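Local structure of uncharacterized protein (Bacteroides uniformis ATCC 8492, 4Q68) at residues T85-Y90 / K142-E147; K73-D78 / N97-F103; Y90-W94 / G185-M191. The protein probably acts as a highly specific N-acetylmuramoyl-L-alanine amidase of the NlpC/P60 superfamily, splitting peptide from sugar in peptidoglycan fragments. All coordinates share one frame; numbering follows the deposited sequence.

Contact 1: residues T85-Y90 / K142-E147. With NAG (2-acetamido-2-deoxy-beta-D-glucopyranose), chain B.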
loop_
_atom_site.group_PDB
_atom_site.type_symbol
_atom_site.label_atom_id
_atom_site.label_comp_id
_atom_site.label_asym_id
_atom_site.label_seq_id
_atom_site.Cartn_x
_atom_site.Cartn_y
_atom_site.Cartn_z
ATOM N N THR A 85 -3.613 -6.877 15.431
ATOM C CA THR A 85 -4.086 -7.626 14.281
ATOM C C THR A 85 -5.268 -6.984 13.549
ATOM O O THR A 85 -5.653 -7.473 12.488
ATOM C CB THR A 85 -4.417 -9.079 14.643
ATOM O OG1 THR A 85 -5.501 -9.124 15.577
ATOM C CG2 THR A 85 -3.201 -9.764 15.265
ATOM N N SER A 86 -5.816 -5.893 14.095
ATOM C CA SER A 86 -6.829 -5.112 13.375
ATOM C C SER A 86 -6.219 -4.180 12.331
ATOM O O SER A 86 -6.927 -3.679 11.470
ATOM C CB SER A 86 -7.691 -4.296 14.343
ATOM O OG SER A 86 -6.957 -3.265 14.988
ATOM N N ARG A 87 -4.917 -3.919 12.423
ATOM C CA ARG A 87 -4.227 -3.137 11.401
ATOM C C ARG A 87 -4.130 -3.990 10.143
ATOM O O ARG A 87 -3.865 -5.186 10.220
ATOM C CB ARG A 87 -2.830 -2.737 11.881
ATOM C CG ARG A 87 -2.304 -1.501 11.201
ATOM C CD ARG A 87 -0.819 -1.318 11.333
ATOM N NE ARG A 87 -0.382 -1.311 12.727
ATOM C CZ ARG A 87 0.871 -1.519 13.105
ATOM N NH1 ARG A 87 1.823 -1.724 12.206
ATOM N NH2 ARG A 87 1.179 -1.533 14.396
ATOM N N LEU A 88 -4.322 -3.378 8.983
ATOM C CA LEU A 88 -4.356 -4.109 7.717
ATOM C C LEU A 88 -2.941 -4.296 7.164
ATOM O O LEU A 88 -2.523 -3.689 6.177
ATOM C CB LEU A 88 -5.277 -3.394 6.743
ATOM C CG LEU A 88 -6.734 -3.419 7.186
ATOM C CD1 LEU A 88 -7.531 -2.280 6.553
ATOM C CD2 LEU A 88 -7.376 -4.755 6.862
ATOM N N HIS A 89 -2.214 -5.195 7.812
ATOM C CA HIS A 89 -0.812 -5.447 7.495
ATOM C C HIS A 89 -0.594 -5.946 6.074
ATOM O O HIS A 89 0.379 -5.565 5.432
ATOM C CB HIS A 89 -0.231 -6.494 8.435
ATOM C CG HIS A 89 -0.273 -6.089 9.864
ATOM N ND1 HIS A 89 0.516 -5.083 10.358
ATOM C CD2 HIS A 89 -1.041 -6.521 10.890
ATOM C CE1 HIS A 89 0.260 -4.941 11.645
ATOM N NE2 HIS A 89 -0.685 -5.794 11.992
ATOM N N TYR A 90 -1.464 -6.834 5.608
ATOM C CA TYR A 90 -1.322 -7.388 4.273
ATOM C C TYR A 90 -2.053 -6.515 3.269
ATOM O O TYR A 90 -3.231 -6.189 3.459
ATOM C CB TYR A 90 -1.840 -8.814 4.219
ATOM C CG TYR A 90 -1.018 -9.810 4.982
ATOM C CD1 TYR A 90 0.280 -10.113 4.591
ATOM C CD2 TYR A 90 -1.546 -10.493 6.074
ATOM C CE1 TYR A 90 1.025 -11.059 5.263
ATOM C CE2 TYR A 90 -0.808 -11.456 6.741
ATOM C CZ TYR A 90 0.471 -11.746 6.322
ATOM O OH TYR A 90 1.211 -12.739 6.923
ATOM N N LYS A 142 -4.663 -15.079 15.596
ATOM C CA LYS A 142 -5.515 -14.148 14.869
ATOM C C LYS A 142 -4.968 -13.915 13.468
ATOM O O LYS A 142 -5.722 -13.875 12.493
ATOM C CB LYS A 142 -5.647 -12.834 15.628
ATOM C CG LYS A 142 -6.558 -12.927 16.839
ATOM C CD LYS A 142 -6.565 -11.659 17.682
ATOM C CE LYS A 142 -7.565 -11.747 18.823
ATOM N NZ LYS A 142 -7.591 -10.519 19.620
HETATM N N MSE A 143 -3.646 -13.767 13.352
HETATM C CA MSE A 143 -3.042 -13.590 12.030
HETATM C C MSE A 143 -3.215 -14.823 11.151
HETATM O O MSE A 143 -3.477 -14.683 9.958
HETATM C CB MSE A 143 -1.566 -13.226 12.088
HETATM C CG MSE A 143 -1.263 -11.839 12.652
HETATM SE SE MSE A 143 -2.314 -10.377 11.877
HETATM C CE MSE A 143 -1.963 -10.721 10.017
ATOM N N LYS A 144 -3.084 -16.024 11.709
ATOM C CA LYS A 144 -3.285 -17.227 10.908
ATOM C C LYS A 144 -4.705 -17.258 10.344
ATOM O O LYS A 144 -4.907 -17.645 9.190
ATOM C CB LYS A 144 -3.022 -18.490 11.720
ATOM C CG LYS A 144 -1.566 -18.762 12.017
ATOM C CD LYS A 144 -1.399 -20.008 12.884
ATOM C CE LYS A 144 0.046 -20.324 13.179
ATOM N NZ LYS A 144 0.191 -21.470 14.120
ATOM N N LYS A 145 -5.703 -16.883 11.137
ATOM C CA LYS A 145 -7.075 -16.887 10.649
ATOM C C LYS A 145 -7.241 -15.881 9.500
ATOM O O LYS A 145 -7.861 -16.181 8.480
ATOM C CB LYS A 145 -8.030 -16.580 11.793
ATOM C CG LYS A 145 -9.470 -16.754 11.437
ATOM C CD LYS A 145 -10.362 -16.363 12.587
ATOM C CE LYS A 145 -11.823 -16.599 12.248
ATOM N NZ LYS A 145 -12.709 -16.263 13.392
ATOM N N ILE A 146 -6.671 -14.693 9.664
ATOM C CA ILE A 146 -6.707 -13.672 8.615
ATOM C C ILE A 146 -6.023 -14.189 7.338
ATOM O O ILE A 146 -6.554 -14.050 6.231
ATOM C CB ILE A 146 -6.048 -12.377 9.147
ATOM C CG1 ILE A 146 -6.996 -11.690 10.146
ATOM C CG2 ILE A 146 -5.691 -11.427 8.007
ATOM C CD1 ILE A 146 -6.313 -10.790 11.122
ATOM N N GLU A 147 -4.844 -14.780 7.505
ATOM C CA GLU A 147 -4.068 -15.322 6.389
ATOM C C GLU A 147 -4.830 -16.399 5.644
ATOM O O GLU A 147 -4.849 -16.422 4.418
ATOM C CB GLU A 147 -2.762 -15.900 6.914
ATOM C CG GLU A 147 -1.771 -14.827 7.370
ATOM C CD GLU A 147 -0.614 -15.366 8.179
ATOM O OE1 GLU A 147 -0.623 -16.578 8.490
ATOM O OE2 GLU A 147 0.287 -14.559 8.531
HETATM C C1 NAG B . 3.806 -3.129 6.170
HETATM C C2 NAG B . 3.600 -4.118 7.309
HETATM C C3 NAG B . 2.635 -3.568 8.356
HETATM C C4 NAG B . 2.944 -2.113 8.701
HETATM C C5 NAG B . 3.197 -1.269 7.458
HETATM C C6 NAG B . 3.618 0.139 7.860
HETATM C C7 NAG B . 3.912 -6.505 6.817
HETATM C C8 NAG B . 3.323 -7.785 6.326
HETATM N N2 NAG B . 3.138 -5.416 6.817
HETATM O O1 NAG B . 4.814 -3.628 5.344
HETATM O O3 NAG B . 2.792 -4.335 9.522
HETATM O O4 NAG B . 1.913 -1.555 9.481
HETATM O O5 NAG B . 4.206 -1.870 6.675
HETATM O O6 NAG B . 4.800 0.095 8.620
HETATM O O7 NAG B . 5.078 -6.520 7.196
#
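Tyr-90 reaches from the loop to Glu-147 on helix 137-150. Tyr-90 OH donates to Glu-147 OE2 at 2.6 Å. The hydroxyl meets that oxygen on its anti side, 33° out of the carboxylate plane. OE2 in turn lies at the edge of the tyrosine ring, and the two flat groups are turned 61° apart. The methylene of Glu-147 follows the ring, with CG 3.6 Å from Tyr-90 CE2. Selenomethionine Met-143 comes to the same ring carbon. Its chain bends at chi2 (-49°) and again at chi3, which brings the methyl CE to 3.6 Å from Tyr-90 CE2. The selenium packs against Thr-85: Met-143 SE is 3.6 Å from Thr-85 CG2, and the two side chains run antiparallel alongside each other. Lys-142 crosses Thr-85 at about a right angle, and Lys-142 CD lies 3.5 Å from Thr-85 OG1. Helix 137-150 thus covers the loop that leads into helix 91-100.

Just before Tyr-90 in that loop, Arg-87 and His-89 hold a NAG. Arg-87 NH1 donates to its O4 at 2.7 Å. His-89 ND1 donates to its O3, and the CE1 corner of this ring lies over one guanidinium face. Glu-25 and Glu-30 form salt bridges with Arg-87.

The buried Glu-147 carboxylate is satisfied at both oxygens, because Ser-124 OG bonds OE1. Tyr-90 OH is also bonded to Met-123 N. These bonds hold the hydroxyl, probably limit turning of the ring, and probably help the buried acid keep its charge.

Contact 2: residues K73-D78 / N97-F103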
loop_
_atom_site.group_PDB
_atom_site.type_symbol
_atom_site.label_atom_id
_atom_site.label_comp_id
_atom_site.label_asym_id
_atom_site.label_seq_id
_atom_site.Cartn_x
_atom_site.Cartn_y
_atom_site.Cartn_z
ATOM N N LYS A 73 -9.935 4.698 8.956
ATOM C CA LYS A 73 -10.726 3.815 8.106
ATOM C C LYS A 73 -9.890 3.133 7.025
ATOM O O LYS A 73 -10.257 2.047 6.581
ATOM C CB LYS A 73 -11.980 4.481 7.563
ATOM C CG LYS A 73 -11.884 5.181 6.252
ATOM C CD LYS A 73 -13.270 5.674 5.840
ATOM C CE LYS A 73 -13.241 6.438 4.548
ATOM N NZ LYS A 73 -14.640 6.749 4.110
ATOM N N ILE A 74 -8.763 3.723 6.645
ATOM C CA ILE A 74 -7.822 3.138 5.699
ATOM C C ILE A 74 -6.945 2.084 6.363
ATOM O O ILE A 74 -6.664 1.035 5.788
ATOM C CB ILE A 74 -6.938 4.260 5.100
ATOM C CG1 ILE A 74 -7.767 5.177 4.215
ATOM C CG2 ILE A 74 -5.761 3.686 4.319
ATOM C CD1 ILE A 74 -7.123 6.525 3.987
ATOM N N ARG A 75 -6.462 2.380 7.559
ATOM C CA ARG A 75 -5.414 1.579 8.171
ATOM C C ARG A 75 -5.951 0.350 8.908
ATOM O O ARG A 75 -5.229 -0.649 9.025
ATOM C CB ARG A 75 -4.583 2.459 9.121
ATOM C CG ARG A 75 -3.524 1.694 9.892
ATOM C CD ARG A 75 -2.583 2.610 10.639
ATOM N NE ARG A 75 -1.787 3.412 9.728
ATOM C CZ ARG A 75 -1.141 4.515 10.082
ATOM N NH1 ARG A 75 -1.164 4.942 11.340
ATOM N NH2 ARG A 75 -0.478 5.198 9.146
ATOM N N TYR A 76 -7.183 0.427 9.413
ATOM C CA TYR A 76 -7.776 -0.615 10.237
ATOM C C TYR A 76 -8.957 -1.253 9.539
ATOM O O TYR A 76 -9.715 -0.609 8.811
ATOM C CB TYR A 76 -8.206 -0.040 11.599
ATOM C CG TYR A 76 -7.003 0.411 12.380
ATOM C CD1 TYR A 76 -6.254 -0.494 13.112
ATOM C CD2 TYR A 76 -6.578 1.733 12.350
ATOM C CE1 TYR A 76 -5.107 -0.110 13.780
ATOM C CE2 TYR A 76 -5.441 2.132 13.017
ATOM C CZ TYR A 76 -4.713 1.216 13.741
ATOM O OH TYR A 76 -3.572 1.627 14.387
ATOM N N ARG A 77 -9.144 -2.540 9.818
ATOM C CA ARG A 77 -10.235 -3.321 9.249
ATOM C C ARG A 77 -11.579 -2.698 9.627
ATOM O O ARG A 77 -11.925 -2.619 10.817
ATOM C CB ARG A 77 -10.120 -4.749 9.772
ATOM C CG ARG A 77 -11.140 -5.754 9.237
ATOM C CD ARG A 77 -10.830 -7.201 9.713
ATOM N NE ARG A 77 -9.557 -7.656 9.147
ATOM C CZ ARG A 77 -8.385 -7.715 9.786
ATOM N NH1 ARG A 77 -8.291 -7.448 11.086
ATOM N NH2 ARG A 77 -7.288 -8.058 9.127
ATOM N N ASP A 78 -12.304 -2.221 8.621
ATOM C CA ASP A 78 -13.566 -1.502 8.818
ATOM C C ASP A 78 -13.433 -0.308 9.761
ATOM O O ASP A 78 -14.396 0.116 10.386
ATOM C CB ASP A 78 -14.659 -2.457 9.282
ATOM C CG ASP A 78 -14.930 -3.545 8.273
ATOM O OD1 ASP A 78 -14.823 -3.306 7.044
ATOM O OD2 ASP A 78 -15.239 -4.670 8.717
ATOM N N ASN A 97 -10.415 -3.998 2.164
ATOM C CA ASN A 97 -11.055 -3.051 3.070
ATOM C C ASN A 97 -11.521 -1.798 2.322
ATOM O O ASN A 97 -12.637 -1.332 2.528
ATOM C CB ASN A 97 -10.073 -2.690 4.187
ATOM C CG ASN A 97 -10.614 -1.663 5.149
ATOM O OD1 ASN A 97 -11.590 -1.905 5.856
ATOM N ND2 ASN A 97 -9.974 -0.504 5.189
ATOM N N GLY A 98 -10.667 -1.249 1.471
ATOM C CA GLY A 98 -11.028 -0.071 0.707
ATOM C C GLY A 98 -12.103 -0.328 -0.322
ATOM O O GLY A 98 -12.975 0.511 -0.524
ATOM N N VAL A 99 -12.062 -1.483 -0.976
ATOM C CA VAL A 99 -13.096 -1.837 -1.941
ATOM C C VAL A 99 -14.434 -2.029 -1.219
ATOM O O VAL A 99 -15.455 -1.443 -1.608
ATOM C CB VAL A 99 -12.695 -3.082 -2.757
ATOM C CG1 VAL A 99 -13.870 -3.588 -3.584
ATOM C CG2 VAL A 99 -11.503 -2.759 -3.639
ATOM N N ARG A 100 -14.435 -2.823 -0.150
ATOM C CA ARG A 100 -15.653 -3.127 0.592
ATOM C C ARG A 100 -16.286 -1.853 1.149
ATOM O O ARG A 100 -17.501 -1.712 1.165
ATOM C CB ARG A 100 -15.313 -4.079 1.748
ATOM C CG ARG A 100 -16.488 -4.494 2.602
ATOM C CD ARG A 100 -16.128 -5.567 3.626
ATOM N NE ARG A 100 -15.126 -5.123 4.600
ATOM C CZ ARG A 100 -13.827 -5.417 4.552
ATOM N NH1 ARG A 100 -13.315 -6.159 3.580
ATOM N NH2 ARG A 100 -13.029 -4.944 5.492
ATOM N N ASN A 101 -15.462 -0.924 1.623
ATOM C CA ASN A 101 -15.932 0.283 2.284
ATOM C C ASN A 101 -15.998 1.500 1.364
ATOM O O ASN A 101 -16.272 2.615 1.817
ATOM C CB ASN A 101 -15.100 0.528 3.541
ATOM C CG ASN A 101 -15.413 -0.489 4.615
ATOM O OD1 ASN A 101 -16.545 -0.564 5.079
ATOM N ND2 ASN A 101 -14.448 -1.295 4.986
ATOM N N GLY A 102 -15.844 1.276 0.069
ATOM C CA GLY A 102 -16.228 2.247 -0.934
ATOM C C GLY A 102 -15.239 3.329 -1.291
ATOM O O GLY A 102 -15.596 4.239 -2.032
ATOM N N PHE A 103 -14.003 3.250 -0.792
ATOM C CA PHE A 103 -13.028 4.302 -1.062
ATOM C C PHE A 103 -11.868 3.896 -1.967
ATOM O O PHE A 103 -11.014 4.729 -2.255
ATOM C CB PHE A 103 -12.547 4.985 0.229
ATOM C CG PHE A 103 -11.840 4.067 1.205
ATOM C CD1 PHE A 103 -10.493 3.786 1.074
ATOM C CD2 PHE A 103 -12.521 3.510 2.273
ATOM C CE1 PHE A 103 -9.848 2.960 1.967
ATOM C CE2 PHE A 103 -11.874 2.697 3.179
ATOM C CZ PHE A 103 -10.533 2.419 3.018
HETATM O O HOH W 1 -12.756 0.906 6.433
HETATM O O HOH W 2 -16.148 5.393 1.518
HETATM O O HOH W 3 -7.837 0.217 3.438
HETATM O O HOH W 4 -17.599 -4.867 6.663
#
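The ends of two helices meet here, with Asn-97 on the last turn of helix 91-100 bridging the end of helix 64-75 and the chain just beyond it. Its CG is anti to the backbone N (chi1 177°), and this turns the amide toward residues 73-78. Asn-97 ND2 donates to Lys-73 O at 2.9 Å, in the plane of both the carbonyl and the amide. Asn-97 OD1 accepts from Asp-78 N at 2.9 Å, this donor standing 35° out of the carbonyl plane. Water 1 links Lys-73 O to Asn-97 OD1, and water 3 links Ile-74 O to Asn-97 ND2.

Helix 91-100 closes in a Schellman motif with Gly-102 as its C-prime residue: Phe-103 N bonds Gly-98 O, and Gly-102 N bonds Val-99 O. The turn brings the Phe-103 ring back over Gly-98, whose CA is 3.4 Å above the ring plane near the rim. Phe-103 CE1 also meets Ile-74 CG1 at 3.8 Å. In the conformer described, Lys-73 CE lies 3.8 Å from Phe-103 CD2. Ile-74 packs against helix 41-53 as well.

Asp-78 OD1 takes three bonds. Arg-100 grips it side-on, NE at 3.1 Å on the syn lone pair and NH2 at 2.9 Å from above the carboxylate plane. The carboxylate and guanidinium planes are nearly perpendicular. Asn-101 ND2 takes the anti lone pair of Asp-78 OD1 at 2.9 Å in an almost straight bond (175°). Arg-77 turns to Asp-93 in a salt bridge.

Contact 3: residues Y90-W94 / G185-M191. With NA (sodium ion), chain C.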
loop_
_atom_site.group_PDB
_atom_site.type_symbol
_atom_site.label_atom_id
_atom_site.label_comp_id
_atom_site.label_asym_id
_atom_site.label_seq_id
_atom_site.Cartn_x
_atom_site.Cartn_y
_atom_site.Cartn_z
ATOM N N TYR A 90 -1.464 -6.834 5.608
ATOM C CA TYR A 90 -1.322 -7.388 4.273
ATOM C C TYR A 90 -2.053 -6.515 3.269
ATOM O O TYR A 90 -3.231 -6.189 3.459
ATOM C CB TYR A 90 -1.840 -8.814 4.219
ATOM C CG TYR A 90 -1.018 -9.810 4.982
ATOM C CD1 TYR A 90 0.280 -10.113 4.591
ATOM C CD2 TYR A 90 -1.546 -10.493 6.074
ATOM C CE1 TYR A 90 1.025 -11.059 5.263
ATOM C CE2 TYR A 90 -0.808 -11.456 6.741
ATOM C CZ TYR A 90 0.471 -11.746 6.322
ATOM O OH TYR A 90 1.211 -12.739 6.923
ATOM N N ILE A 91 -1.376 -6.157 2.189
ATOM C CA ILE A 91 -1.958 -5.228 1.253
ATOM C C ILE A 91 -3.177 -5.808 0.537
ATOM O O ILE A 91 -4.113 -5.074 0.256
ATOM C CB ILE A 91 -0.886 -4.636 0.322
ATOM C CG1 ILE A 91 0.188 -3.922 1.160
ATOM C CG2 ILE A 91 -1.515 -3.675 -0.691
ATOM C CD1 ILE A 91 -0.347 -2.931 2.207
ATOM N N ALA A 92 -3.243 -7.120 0.313
ATOM C CA ALA A 92 -4.483 -7.675 -0.256
ATOM C C ALA A 92 -5.664 -7.339 0.649
ATOM O O ALA A 92 -6.758 -7.041 0.181
ATOM C CB ALA A 92 -4.386 -9.180 -0.443
ATOM N N ASP A 93 -5.445 -7.420 1.961
ATOM C CA ASP A 93 -6.490 -7.153 2.964
ATOM C C ASP A 93 -6.830 -5.659 3.010
ATOM O O ASP A 93 -7.997 -5.273 3.088
ATOM C CB ASP A 93 -5.968 -7.639 4.318
ATOM C CG ASP A 93 -7.057 -8.002 5.314
ATOM O OD1 ASP A 93 -8.263 -8.032 4.978
ATOM O OD2 ASP A 93 -6.649 -8.298 6.457
ATOM N N TRP A 94 -5.794 -4.828 2.940
ATOM C CA TRP A 94 -5.911 -3.369 2.867
ATOM C C TRP A 94 -6.755 -2.959 1.649
ATOM O O TRP A 94 -7.639 -2.116 1.759
ATOM C CB TRP A 94 -4.490 -2.805 2.813
ATOM C CG TRP A 94 -4.294 -1.332 2.941
ATOM C CD1 TRP A 94 -3.963 -0.666 4.083
ATOM C CD2 TRP A 94 -4.272 -0.363 1.889
ATOM N NE1 TRP A 94 -3.762 0.660 3.816
ATOM C CE2 TRP A 94 -3.930 0.873 2.474
ATOM C CE3 TRP A 94 -4.483 -0.422 0.504
ATOM C CZ2 TRP A 94 -3.816 2.043 1.724
ATOM C CZ3 TRP A 94 -4.355 0.749 -0.238
ATOM C CH2 TRP A 94 -4.034 1.960 0.378
ATOM N N GLY A 185 4.781 -16.577 0.847
ATOM C CA GLY A 185 3.860 -16.167 1.886
ATOM C C GLY A 185 3.537 -14.684 1.912
ATOM O O GLY A 185 2.792 -14.260 2.806
ATOM N N LEU A 186 4.052 -13.901 0.970
ATOM C CA LEU A 186 3.821 -12.465 0.966
ATOM C C LEU A 186 3.292 -12.051 -0.385
ATOM O O LEU A 186 3.831 -12.437 -1.406
ATOM C CB LEU A 186 5.124 -11.727 1.276
ATOM C CG LEU A 186 5.012 -10.217 1.422
ATOM C CD1 LEU A 186 4.088 -9.804 2.562
ATOM C CD2 LEU A 186 6.398 -9.626 1.590
ATOM N N ASP A 187 2.260 -11.210 -0.394
ATOM C CA ASP A 187 1.610 -10.802 -1.627
ATOM C C ASP A 187 2.217 -9.560 -2.275
ATOM O O ASP A 187 2.334 -9.493 -3.500
ATOM C CB ASP A 187 0.108 -10.593 -1.404
ATOM C CG ASP A 187 -0.219 -9.583 -0.323
ATOM O OD1 ASP A 187 0.419 -9.635 0.743
ATOM O OD2 ASP A 187 -1.123 -8.754 -0.570
ATOM N N VAL A 188 2.561 -8.570 -1.459
ATOM C CA VAL A 188 3.012 -7.254 -1.904
ATOM C C VAL A 188 4.224 -6.853 -1.086
ATOM O O VAL A 188 4.267 -7.090 0.117
ATOM C CB VAL A 188 1.874 -6.223 -1.744
ATOM C CG1 VAL A 188 2.379 -4.787 -1.827
ATOM C CG2 VAL A 188 0.788 -6.474 -2.756
ATOM N N ALA A 189 5.204 -6.236 -1.752
ATOM C CA ALA A 189 6.465 -5.837 -1.123
ATOM C C ALA A 189 6.679 -4.333 -1.012
ATOM O O ALA A 189 7.520 -3.918 -0.236
ATOM C CB ALA A 189 7.634 -6.423 -1.881
ATOM N N HIS A 190 5.986 -3.511 -1.796
ATOM C CA HIS A 190 6.282 -2.075 -1.863
ATOM C C HIS A 190 5.055 -1.389 -2.444
ATOM O O HIS A 190 4.233 -2.032 -3.093
ATOM C CB HIS A 190 7.516 -1.844 -2.750
ATOM C CG HIS A 190 8.161 -0.511 -2.579
ATOM N ND1 HIS A 190 8.952 -0.211 -1.494
ATOM C CD2 HIS A 190 8.150 0.585 -3.363
ATOM C CE1 HIS A 190 9.393 1.026 -1.619
ATOM N NE2 HIS A 190 8.929 1.525 -2.745
HETATM N N MSE A 191 4.936 -0.088 -2.186
HETATM C CA MSE A 191 3.836 0.718 -2.713
HETATM C C MSE A 191 4.321 2.104 -3.089
HETATM O O MSE A 191 5.361 2.562 -2.612
HETATM C CB MSE A 191 2.746 0.915 -1.659
HETATM C CG MSE A 191 2.241 -0.342 -1.022
HETATM SE SE MSE A 191 0.706 -0.002 0.114
HETATM C CE MSE A 191 -0.651 0.202 -1.228
HETATM NA NA NA C . 4.487 -13.995 -2.851
HETATM O O HOH W 5 1.157 -7.326 1.804
HETATM O O HOH W 6 3.070 -15.697 -1.705
HETATM O O HOH W 7 4.962 -15.811 -4.360
HETATM O O HOH W 8 2.374 -13.937 -4.018
#
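Asp-187 faces the first turn of helix 91-100 and serves its backbone through both carboxylate oxygens. Asp-187 OD2 accepts from Ala-92 N at 2.8 Å, on the syn side. OD1 accepts from water 5 at 2.6 Å, and that water takes the N-H of Ile-91. Asp-187 CG sits between its backbone N and carbonyl carbon (chi1 57°), which points the carboxylate at the helix start. With an alanine here, Ala-92 N and water 5 would probably be left without their acceptor.

Ile-91 CB meets Val-188 CB at 3.8 Å, the side chains crossing at about a right angle. In the conformer described, Ile-91 CD1 touches SE of selenomethionine Met-191 at 3.8 Å. Met-191 CE lies over one face of Trp-94, 3.9 Å from CZ3, in a CH-pi contact. Met-191 SE lies 5.0 Å from the centroid of the Trp-94 six-membered ring, above the face, a Met-aromatic contact.

Leu-186 O binds sodium at 2.2 Å, with waters 6, 7 and 8 and the carbonyl oxygens of Thr-181 and Thr-183.

The contact sets helix 91-100 on strand 188-197. Helix 41-53 packs on Trp-94 and Met-191, and its Cys-41 touches His-190, which bonds His-205, consistent with the Cys-His centre of NlpC/P60 enzymes.

The three contacts surround helix 91-100. Contact 1 uses the loop leading into it, contact 3 its start and contact 2 its end. Contacts 1 and 3 share Tyr-90, and their centres are about 11 Å apart. Centres of contacts 1 and 2 lie about 14 Å apart, those of 2 and 3 about 15 Å. Along the chain the segments run 73-78, 85-90, 90-94, 97-103, 142-147 and 185-191, so the three contacts interleave. Arg-77 and Asp-93 join contacts 2 and 3 by a salt bridge. In the amidase-like domain the three contacts join helix 64-75 and strand 188-197 of the antiparallel sheet to helix 91-100, and helix 137-150 to the loop before it.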